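Local coordinates for flavoprotein (Thermotoga maritima, PDB 5V8S), which probably transfers electrons from a flavin (FMN) to a di-iron centre in an oxidoreductase reaction, as flavo-diiron proteins do, at residues I37-F40 with W44-P47; E200-H205 with L242-D247; P204-Y209 with Q249-H254. The protein carries 1 engineered substitution. All blocks are in the same frame, centred on the assembly; numbering follows the deposited sequence.

How the interactions relate
All three contacts lie in the part of the chain that carries the di-iron site, and they differ in depth and chemistry. Interaction 1 is partly buried and closes a short hairpin, chiefly by backbone bonds, in contact with the second subunit. Interactions 2 and 3 are buried, have centres about 7 Å apart and share Pro204 and His205 of helix 196-214; one packs this helix against the loop 242-247, the other against helix 248-260, each through apolar side chains and one direct hydrogen bond. Interaction 3 meets interaction 1 where Lys208 NZ hydrogen-bonds Glu45 O (3.0 Å), whereas interactions 1 and 2 do not touch.

Interaction 1 (I37-F40 with W44-P47); sequences IRYF and WEIP
Ile46 turns its side chain back across the hairpin, and its CD1 methyl sits between two residues of the facing segment, 3.8 Å from Phe40 CB and 3.9 Å from Ile37 CG2. A chi1 of 53° places Ile46 CG1 in the crowded position between backbone N and carbonyl carbon; together with an extended chi2, this carries CD1 to that pair. The Phe40 ring itself leads off from the hairpin, with CG anti to the backbone N (chi1 -160°), and mainly its CB packs against Ile46. On the same face as Phe40, Trp44 brings indole CD1 within 3.3 Å of Phe40 O, approaching obliquely; its NE1 bonds instead to Glu41 OE1. The Phe40 side chain comes about 5 Å from the mu-oxo-diiron.

The opposite face carries Tyr39 and Glu45, a non-hydrogen-bonded antiparallel pair. Glu45 CG lies at the edge of the tyrosine ring, 4.1 Å from Tyr39 CE1, and the carboxylate plane is turned 60° from the ring. The bend at Glu45 chi2 leads the carboxylate away from the phenol, and its OE2 accepts a bond from Ile310 N. Arg307 of the second subunit makes a cation-pi contact with Tyr39.

Backbone bonds fix this register. Phe40 and Trp44 form a hydrogen-bonded pair; Trp44 N reaches Phe40 O at 2.9 Å, while the return bond from Phe40 N to Trp44 O is more bent. Ile46 N adds a bond to Arg38 O, and a water donates to both Ile37 O and Ile46 O, bridging the two chains at the open end of the hairpin.

Ile37, just ahead of strand 39-40, packs with Phe40 on strand 50-59. Phe40 and Trp44 also touch helix 196-214, and Trp44 meets Glu344 and Lys348 of helix 336-348.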
loop_
_atom_site.group_PDB
_atom_site.type_symbol
_atom_site.label_atom_id
_atom_site.label_comp_id
_atom_site.label_asym_id
_atom_site.label_seq_id
_atom_site.Cartn_x
_atom_site.Cartn_y
_atom_site.Cartn_z
ATOM N N ILE A 37 3.105 -15.500 -10.523
ATOM C CA ILE A 37 2.316 -14.645 -9.650
ATOM C C ILE A 37 3.240 -13.888 -8.705
ATOM O O ILE A 37 4.263 -14.411 -8.246
ATOM C CB ILE A 37 1.288 -15.511 -8.902
ATOM C CG1 ILE A 37 0.300 -14.648 -8.121
ATOM C CG2 ILE A 37 1.992 -16.515 -7.962
ATOM C CD1 ILE A 37 -0.999 -15.364 -7.819
ATOM N N ARG A 38 2.878 -12.636 -8.421
ATOM C CA ARG A 38 3.597 -11.786 -7.475
ATOM C C ARG A 38 2.765 -11.384 -6.267
ATOM O O ARG A 38 3.325 -11.197 -5.174
ATOM C CB ARG A 38 4.095 -10.499 -8.182
ATOM C CG ARG A 38 5.003 -10.807 -9.370
ATOM C CD ARG A 38 5.524 -9.557 -10.025
ATOM N NE ARG A 38 6.453 -8.868 -9.152
ATOM C CZ ARG A 38 6.692 -7.565 -9.202
ATOM N NH1 ARG A 38 6.054 -6.799 -10.082
ATOM N NH2 ARG A 38 7.561 -7.026 -8.362
ATOM N N TYR A 39 1.447 -11.254 -6.429
ATOM C CA TYR A 39 0.552 -10.756 -5.385
ATOM C C TYR A 39 -0.645 -11.700 -5.309
ATOM O O TYR A 39 -1.527 -11.659 -6.175
ATOM C CB TYR A 39 0.082 -9.352 -5.720
ATOM C CG TYR A 39 1.234 -8.389 -5.989
ATOM C CD1 TYR A 39 2.107 -8.013 -4.982
ATOM C CD2 TYR A 39 1.468 -7.909 -7.270
ATOM C CE1 TYR A 39 3.166 -7.145 -5.241
ATOM C CE2 TYR A 39 2.525 -7.046 -7.539
ATOM C CZ TYR A 39 3.358 -6.666 -6.523
ATOM O OH TYR A 39 4.403 -5.826 -6.784
ATOM N N PHE A 40 -0.695 -12.534 -4.275
ATOM C CA PHE A 40 -1.829 -13.429 -4.142
ATOM C C PHE A 40 -3.081 -12.633 -3.816
ATOM O O PHE A 40 -3.047 -11.690 -3.023
ATOM C CB PHE A 40 -1.556 -14.486 -3.075
ATOM C CG PHE A 40 -2.434 -15.690 -3.205
ATOM C CD1 PHE A 40 -2.305 -16.498 -4.307
ATOM C CD2 PHE A 40 -3.389 -15.982 -2.246
ATOM C CE1 PHE A 40 -3.123 -17.602 -4.472
ATOM C CE2 PHE A 40 -4.222 -17.083 -2.403
ATOM C CZ PHE A 40 -4.064 -17.900 -3.516
ATOM N N TRP A 44 -1.272 -9.811 -1.685
ATOM C CA TRP A 44 -0.266 -10.314 -0.744
ATOM C C TRP A 44 1.033 -10.640 -1.472
ATOM O O TRP A 44 1.073 -11.498 -2.351
ATOM C CB TRP A 44 -0.781 -11.522 0.039
ATOM C CG TRP A 44 -2.127 -11.290 0.595
ATOM C CD1 TRP A 44 -3.253 -11.995 0.294
ATOM C CD2 TRP A 44 -2.525 -10.285 1.534
ATOM N NE1 TRP A 44 -4.327 -11.478 0.968
ATOM C CE2 TRP A 44 -3.911 -10.423 1.730
ATOM C CE3 TRP A 44 -1.849 -9.257 2.199
ATOM C CZ2 TRP A 44 -4.640 -9.575 2.572
ATOM C CZ3 TRP A 44 -2.577 -8.410 3.047
ATOM C CH2 TRP A 44 -3.961 -8.580 3.217
ATOM N N GLU A 45 2.098 -9.945 -1.102
ATOM C CA GLU A 45 3.402 -10.131 -1.734
ATOM C C GLU A 45 3.946 -11.531 -1.461
ATOM O O GLU A 45 4.230 -11.880 -0.311
ATOM C CB GLU A 45 4.364 -9.097 -1.167
ATOM C CG GLU A 45 3.877 -7.647 -1.263
ATOM C CD GLU A 45 3.132 -7.122 0.003
ATOM O OE1 GLU A 45 2.481 -7.916 0.739
ATOM O OE2 GLU A 45 3.195 -5.895 0.244
ATOM N N ILE A 46 4.119 -12.318 -2.524
ATOM C CA ILE A 46 4.632 -13.688 -2.413
ATOM C C ILE A 46 5.745 -13.913 -3.431
ATOM O O ILE A 46 5.573 -14.665 -4.396
ATOM C CB ILE A 46 3.509 -14.749 -2.527
ATOM C CG1 ILE A 46 2.648 -14.568 -3.792
ATOM C CG2 ILE A 46 2.642 -14.702 -1.296
ATOM C CD1 ILE A 46 1.827 -15.864 -4.124
ATOM N N PRO A 47 6.915 -13.305 -3.243
ATOM C CA PRO A 47 8.053 -13.630 -4.118
ATOM C C PRO A 47 8.411 -15.110 -4.122
ATOM O O PRO A 47 9.049 -15.578 -5.080
ATOM C CB PRO A 47 9.200 -12.778 -3.549
ATOM C CG PRO A 47 8.770 -12.441 -2.166
ATOM C CD PRO A 47 7.277 -12.362 -2.176
HETATM O O HOH W 1 6.506 -14.035 -6.954
#

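Interaction 2 (E200-H205 with L242-D247); sequences ERYLPH and LIWKKD
Apolar packing centres on the Tyr202 ring, which meets Leu242 over one face and Trp244 at its edge. Leu242 CG makes a CH-pi contact, 4.0 Å from the ring centroid and 16° off the normal, and Leu242 CD1 comes within 3.6 Å of Tyr202 CD2. A chi1 near 180° (176°) swings the tyrosine out from its helix to the loop. Trp244 CZ2 lies near the tyrosine plane, 3.9 Å from Tyr202 CE2, an edge-to-edge approach. The next residue of the helix, Leu203, brings CD2 obliquely to Trp244 CH2 at 4.1 Å.

The polar bonds gather at the phenol oxygen. Tyr202 OH accepts a bond from Leu242 N, rather long at 3.2 Å and bent to 147°, and donates to a water at 2.7 Å. That water also accepts from Trp244 NE1 and donates to Leu242 O, so a single molecule ties the phenol to both the backbone and the indole of the loop.

The contact joins helix 196-214 to the loop leading from strand 235-238 into helix 248-260. Leu203 also packs on Arg250 and His254 of that second helix, Trp244 on its Leu251.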
loop_
_atom_site.group_PDB
_atom_site.type_symbol
_atom_site.label_atom_id
_atom_site.label_comp_id
_atom_site.label_asym_id
_atom_site.label_seq_id
_atom_site.Cartn_x
_atom_site.Cartn_y
_atom_site.Cartn_z
ATOM N N GLU A 200 10.847 -27.271 8.290
ATOM C CA GLU A 200 11.128 -26.114 9.138
ATOM C C GLU A 200 11.155 -24.821 8.338
ATOM O O GLU A 200 10.681 -23.788 8.818
ATOM C CB GLU A 200 12.448 -26.305 9.885
ATOM C CG GLU A 200 12.338 -27.366 10.965
ATOM C CD GLU A 200 13.657 -27.665 11.660
ATOM O OE1 GLU A 200 14.510 -26.760 11.730
ATOM O OE2 GLU A 200 13.836 -28.810 12.141
ATOM N N ARG A 201 11.731 -24.836 7.133
ATOM C CA ARG A 201 11.713 -23.654 6.284
ATOM C C ARG A 201 10.308 -23.341 5.793
ATOM O O ARG A 201 10.006 -22.189 5.502
ATOM C CB ARG A 201 12.665 -23.911 5.121
ATOM C CG ARG A 201 12.639 -22.982 3.993
ATOM C CD ARG A 201 13.666 -23.413 2.928
ATOM N NE ARG A 201 14.595 -24.457 3.389
ATOM C CZ ARG A 201 14.902 -25.551 2.695
ATOM N NH1 ARG A 201 14.385 -25.762 1.482
ATOM N NH2 ARG A 201 15.744 -26.433 3.216
ATOM N N TYR A 202 9.458 -24.364 5.647
ATOM C CA TYR A 202 8.132 -24.204 5.056
ATOM C C TYR A 202 7.132 -23.582 6.029
ATOM O O TYR A 202 6.287 -22.781 5.618
ATOM C CB TYR A 202 7.649 -25.574 4.570
ATOM C CG TYR A 202 6.239 -25.607 4.018
ATOM C CD1 TYR A 202 5.869 -24.828 2.928
ATOM C CD2 TYR A 202 5.276 -26.463 4.558
ATOM C CE1 TYR A 202 4.598 -24.873 2.413
ATOM C CE2 TYR A 202 3.981 -26.516 4.037
ATOM C CZ TYR A 202 3.653 -25.703 2.967
ATOM O OH TYR A 202 2.381 -25.761 2.437
ATOM N N LEU A 203 7.185 -23.936 7.307
ATOM C CA LEU A 203 6.102 -23.546 8.208
ATOM C C LEU A 203 5.892 -22.035 8.306
ATOM O O LEU A 203 4.727 -21.604 8.378
ATOM C CB LEU A 203 6.263 -24.227 9.573
ATOM C CG LEU A 203 5.861 -25.713 9.556
ATOM C CD1 LEU A 203 6.311 -26.383 10.835
ATOM C CD2 LEU A 203 4.373 -25.868 9.383
ATOM N N PRO A 204 6.919 -21.190 8.318
ATOM C CA PRO A 204 6.647 -19.743 8.320
ATOM C C PRO A 204 5.860 -19.289 7.102
ATOM O O PRO A 204 5.073 -18.340 7.195
ATOM C CB PRO A 204 8.044 -19.118 8.384
ATOM C CG PRO A 204 8.895 -20.186 9.014
ATOM C CD PRO A 204 8.349 -21.489 8.514
ATOM N N HIS A 205 6.040 -19.952 5.957
ATOM C CA HIS A 205 5.227 -19.642 4.786
ATOM C C HIS A 205 3.799 -20.165 4.918
ATOM O O HIS A 205 2.894 -19.627 4.264
ATOM C CB HIS A 205 5.892 -20.164 3.517
ATOM C CG HIS A 205 7.244 -19.568 3.268
ATOM N ND1 HIS A 205 7.418 -18.376 2.598
ATOM C CD2 HIS A 205 8.482 -19.986 3.626
ATOM C CE1 HIS A 205 8.709 -18.085 2.559
ATOM N NE2 HIS A 205 9.375 -19.046 3.177
ATOM N N LEU A 242 2.970 -28.219 0.522
ATOM C CA LEU A 242 3.363 -29.588 0.798
ATOM C C LEU A 242 2.164 -30.472 1.120
ATOM O O LEU A 242 1.168 -30.038 1.709
ATOM C CB LEU A 242 4.289 -29.600 2.004
ATOM C CG LEU A 242 5.743 -29.157 1.825
ATOM C CD1 LEU A 242 6.498 -29.549 3.081
ATOM C CD2 LEU A 242 6.404 -29.764 0.575
ATOM N N ILE A 243 2.317 -31.755 0.783
ATOM C CA ILE A 243 1.445 -32.834 1.232
ATOM C C ILE A 243 2.032 -33.390 2.516
ATOM O O ILE A 243 3.259 -33.466 2.659
ATOM C CB ILE A 243 1.377 -33.922 0.147
ATOM C CG1 ILE A 243 0.689 -33.366 -1.091
ATOM C CG2 ILE A 243 0.699 -35.192 0.650
ATOM C CD1 ILE A 243 1.049 -34.114 -2.333
ATOM N N TRP A 244 1.170 -33.789 3.445
ATOM C CA TRP A 244 1.602 -34.292 4.747
ATOM C C TRP A 244 1.202 -35.758 4.878
ATOM O O TRP A 244 0.043 -36.072 5.157
ATOM C CB TRP A 244 1.027 -33.430 5.865
ATOM C CG TRP A 244 1.532 -32.017 5.794
ATOM C CD1 TRP A 244 1.192 -31.058 4.871
ATOM C CD2 TRP A 244 2.499 -31.407 6.662
ATOM N NE1 TRP A 244 1.880 -29.895 5.132
ATOM C CE2 TRP A 244 2.680 -30.082 6.227
ATOM C CE3 TRP A 244 3.205 -31.849 7.778
ATOM C CZ2 TRP A 244 3.554 -29.202 6.867
ATOM C CZ3 TRP A 244 4.076 -30.978 8.410
ATOM C CH2 TRP A 244 4.238 -29.667 7.956
ATOM N N LYS A 245 2.172 -36.638 4.665
ATOM C CA LYS A 245 1.995 -38.076 4.810
ATOM C C LYS A 245 2.650 -38.646 6.056
ATOM O O LYS A 245 2.186 -39.661 6.578
ATOM C CB LYS A 245 2.576 -38.786 3.579
ATOM C CG LYS A 245 1.712 -38.650 2.335
ATOM C CD LYS A 245 2.453 -39.062 1.057
ATOM C CE LYS A 245 2.823 -40.526 1.042
ATOM N NZ LYS A 245 3.527 -40.897 -0.233
ATOM N N LYS A 246 3.708 -38.019 6.553
ATOM C CA LYS A 246 4.395 -38.543 7.722
ATOM C C LYS A 246 3.742 -38.063 9.015
ATOM O O LYS A 246 3.539 -38.855 9.939
ATOM C CB LYS A 246 5.867 -38.154 7.633
ATOM C CG LYS A 246 6.703 -38.396 8.882
ATOM C CD LYS A 246 8.152 -37.978 8.630
ATOM C CE LYS A 246 8.738 -37.231 9.813
ATOM N NZ LYS A 246 10.082 -36.619 9.516
ATOM N N ASP A 247 3.388 -36.777 9.105
ATOM C CA ASP A 247 2.961 -36.185 10.373
ATOM C C ASP A 247 1.940 -35.081 10.104
ATOM O O ASP A 247 2.193 -33.901 10.365
ATOM C CB ASP A 247 4.184 -35.636 11.113
ATOM C CG ASP A 247 3.903 -35.250 12.553
ATOM O OD1 ASP A 247 2.787 -35.441 13.058
ATOM O OD2 ASP A 247 4.837 -34.734 13.192
HETATM O O HOH W 2 0.874 -27.775 3.377
#

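Interaction 3 (P204-Y209 with Q249-H254); sequences PHVTKY and QRLLNH
Thr207 OG1 and His254 NE2 form the single hydrogen bond between the two segments, 2.8 Å long, and either atom could be the donor. The hydroxyl comes at the edge of the imidazole, near its plane, and the two side chains cross at about a right angle. The same OG1 has a weak bond to Leu203 O, one turn earlier in its own helix, so the oxygen has a firm partner on the facing helix and a weak one on its own. A chi1 of -174° extends the imidazole from its helix toward Thr207.

Beside this bond, Val206 supplies the apolar part. Its CG1 methyl lies 3.8 Å from His254 CD2, obliquely to the ring, and 4.2 Å from Leu251 CD1. One branch of the valine thus touches Leu251 and His254, about one helical turn apart. The Val206 side chain is about 13 Å from the bound mu-oxo-diiron.

The axes of the two helical segments approach to 11.3 Å and cross at -46°, a spacing wide enough that the side chains named here, rather than backbones, make the contact. Further along, Val206 and Tyr209 pack on Tyr255, and Thr207 on Val258. The arrangement is a helix-helix packing between helices 196-214 and 248-260 in the metallo-beta-lactamase-like domain, which houses the di-iron site.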
loop_
_atom_site.group_PDB
_atom_site.type_symbol
_atom_site.label_atom_id
_atom_site.label_comp_id
_atom_site.label_asym_id
_atom_site.label_seq_id
_atom_site.Cartn_x
_atom_site.Cartn_y
_atom_site.Cartn_z
ATOM N N PRO A 204 6.919 -21.190 8.318
ATOM C CA PRO A 204 6.647 -19.743 8.320
ATOM C C PRO A 204 5.860 -19.289 7.102
ATOM O O PRO A 204 5.073 -18.340 7.195
ATOM C CB PRO A 204 8.044 -19.118 8.384
ATOM C CG PRO A 204 8.895 -20.186 9.014
ATOM C CD PRO A 204 8.349 -21.489 8.514
ATOM N N HIS A 205 6.040 -19.952 5.957
ATOM C CA HIS A 205 5.227 -19.642 4.786
ATOM C C HIS A 205 3.799 -20.165 4.918
ATOM O O HIS A 205 2.894 -19.627 4.264
ATOM C CB HIS A 205 5.892 -20.164 3.517
ATOM C CG HIS A 205 7.244 -19.568 3.268
ATOM N ND1 HIS A 205 7.418 -18.376 2.598
ATOM C CD2 HIS A 205 8.482 -19.986 3.626
ATOM C CE1 HIS A 205 8.709 -18.085 2.559
ATOM N NE2 HIS A 205 9.375 -19.046 3.177
ATOM N N VAL A 206 3.586 -21.196 5.743
ATOM C CA VAL A 206 2.229 -21.597 6.105
ATOM C C VAL A 206 1.588 -20.523 6.967
ATOM O O VAL A 206 0.447 -20.124 6.731
ATOM C CB VAL A 206 2.245 -22.960 6.821
ATOM C CG1 VAL A 206 0.842 -23.314 7.317
ATOM C CG2 VAL A 206 2.776 -24.017 5.883
ATOM N N THR A 207 2.328 -19.998 7.948
ATOM C CA THR A 207 1.776 -18.932 8.775
ATOM C C THR A 207 1.382 -17.736 7.918
ATOM O O THR A 207 0.311 -17.148 8.109
ATOM C CB THR A 207 2.798 -18.504 9.821
ATOM O OG1 THR A 207 3.106 -19.645 10.627
ATOM C CG2 THR A 207 2.218 -17.405 10.701
ATOM N N LYS A 208 2.247 -17.358 6.978
ATOM C CA LYS A 208 1.950 -16.235 6.093
ATOM C C LYS A 208 0.660 -16.467 5.313
ATOM O O LYS A 208 -0.160 -15.553 5.172
ATOM C CB LYS A 208 3.129 -16.039 5.143
ATOM C CG LYS A 208 3.081 -14.787 4.289
ATOM C CD LYS A 208 4.339 -14.763 3.411
ATOM C CE LYS A 208 4.386 -13.639 2.420
ATOM N NZ LYS A 208 5.658 -13.693 1.629
ATOM N N TYR A 209 0.475 -17.686 4.789
ATOM C CA TYR A 209 -0.749 -18.065 4.087
ATOM C C TYR A 209 -1.963 -17.997 5.010
ATOM O O TYR A 209 -3.004 -17.432 4.653
ATOM C CB TYR A 209 -0.577 -19.483 3.517
ATOM C CG TYR A 209 -1.810 -19.987 2.821
ATOM C CD1 TYR A 209 -2.042 -19.677 1.492
ATOM C CD2 TYR A 209 -2.752 -20.775 3.493
ATOM C CE1 TYR A 209 -3.179 -20.131 0.843
ATOM C CE2 TYR A 209 -3.880 -21.214 2.855
ATOM C CZ TYR A 209 -4.088 -20.881 1.530
ATOM O OH TYR A 209 -5.228 -21.321 0.896
ATOM N N GLN A 249 -0.580 -34.318 11.805
ATOM C CA GLN A 249 -0.997 -33.639 13.027
ATOM C C GLN A 249 -0.100 -32.446 13.321
ATOM O O GLN A 249 -0.550 -31.466 13.925
ATOM C CB GLN A 249 -1.016 -34.602 14.218
ATOM C CG GLN A 249 -1.798 -34.071 15.416
ATOM C CD GLN A 249 -3.238 -33.681 15.072
ATOM O OE1 GLN A 249 -3.981 -34.449 14.450
ATOM N NE2 GLN A 249 -3.637 -32.487 15.488
ATOM N N ARG A 250 1.157 -32.494 12.877
ATOM C CA ARG A 250 2.044 -31.352 13.084
ATOM C C ARG A 250 1.500 -30.125 12.367
ATOM O O ARG A 250 1.567 -29.003 12.889
ATOM C CB ARG A 250 3.444 -31.682 12.568
ATOM C CG ARG A 250 4.473 -30.598 12.808
ATOM C CD ARG A 250 5.839 -31.070 12.328
ATOM N NE ARG A 250 6.888 -30.085 12.528
ATOM C CZ ARG A 250 8.160 -30.283 12.213
ATOM N NH1 ARG A 250 8.551 -31.442 11.697
ATOM N NH2 ARG A 250 9.050 -29.321 12.422
ATOM N N LEU A 251 0.972 -30.324 11.164
ATOM C CA LEU A 251 0.401 -29.219 10.414
ATOM C C LEU A 251 -0.885 -28.728 11.065
ATOM O O LEU A 251 -1.104 -27.514 11.179
ATOM C CB LEU A 251 0.166 -29.650 8.967
ATOM C CG LEU A 251 -0.601 -28.641 8.115
ATOM C CD1 LEU A 251 0.259 -27.431 7.784
ATOM C CD2 LEU A 251 -1.111 -29.279 6.863
ATOM N N LEU A 252 -1.753 -29.649 11.496
ATOM C CA LEU A 252 -2.980 -29.222 12.162
ATOM C C LEU A 252 -2.669 -28.454 13.446
ATOM O O LEU A 252 -3.308 -27.434 13.737
ATOM C CB LEU A 252 -3.902 -30.424 12.400
ATOM C CG LEU A 252 -4.390 -31.051 11.074
ATOM C CD1 LEU A 252 -5.149 -32.368 11.309
ATOM C CD2 LEU A 252 -5.239 -30.090 10.224
ATOM N N ASN A 253 -1.684 -28.920 14.225
ATOM C CA ASN A 253 -1.308 -28.194 15.437
ATOM C C ASN A 253 -0.786 -26.805 15.097
ATOM O O ASN A 253 -1.031 -25.855 15.840
ATOM C CB ASN A 253 -0.247 -28.955 16.238
ATOM C CG ASN A 253 -0.757 -30.237 16.837
ATOM O OD1 ASN A 253 -1.956 -30.429 17.027
ATOM N ND2 ASN A 253 0.163 -31.124 17.148
ATOM N N HIS A 254 -0.047 -26.679 13.990
ATOM C CA HIS A 254 0.446 -25.368 13.580
ATOM C C HIS A 254 -0.710 -24.439 13.221
ATOM O O HIS A 254 -0.727 -23.278 13.639
ATOM C CB HIS A 254 1.414 -25.505 12.404
ATOM C CG HIS A 254 2.072 -24.222 12.013
ATOM N ND1 HIS A 254 3.121 -23.690 12.725
ATOM C CD2 HIS A 254 1.819 -23.355 11.004
ATOM C CE1 HIS A 254 3.493 -22.549 12.167
ATOM N NE2 HIS A 254 2.728 -22.329 11.117
#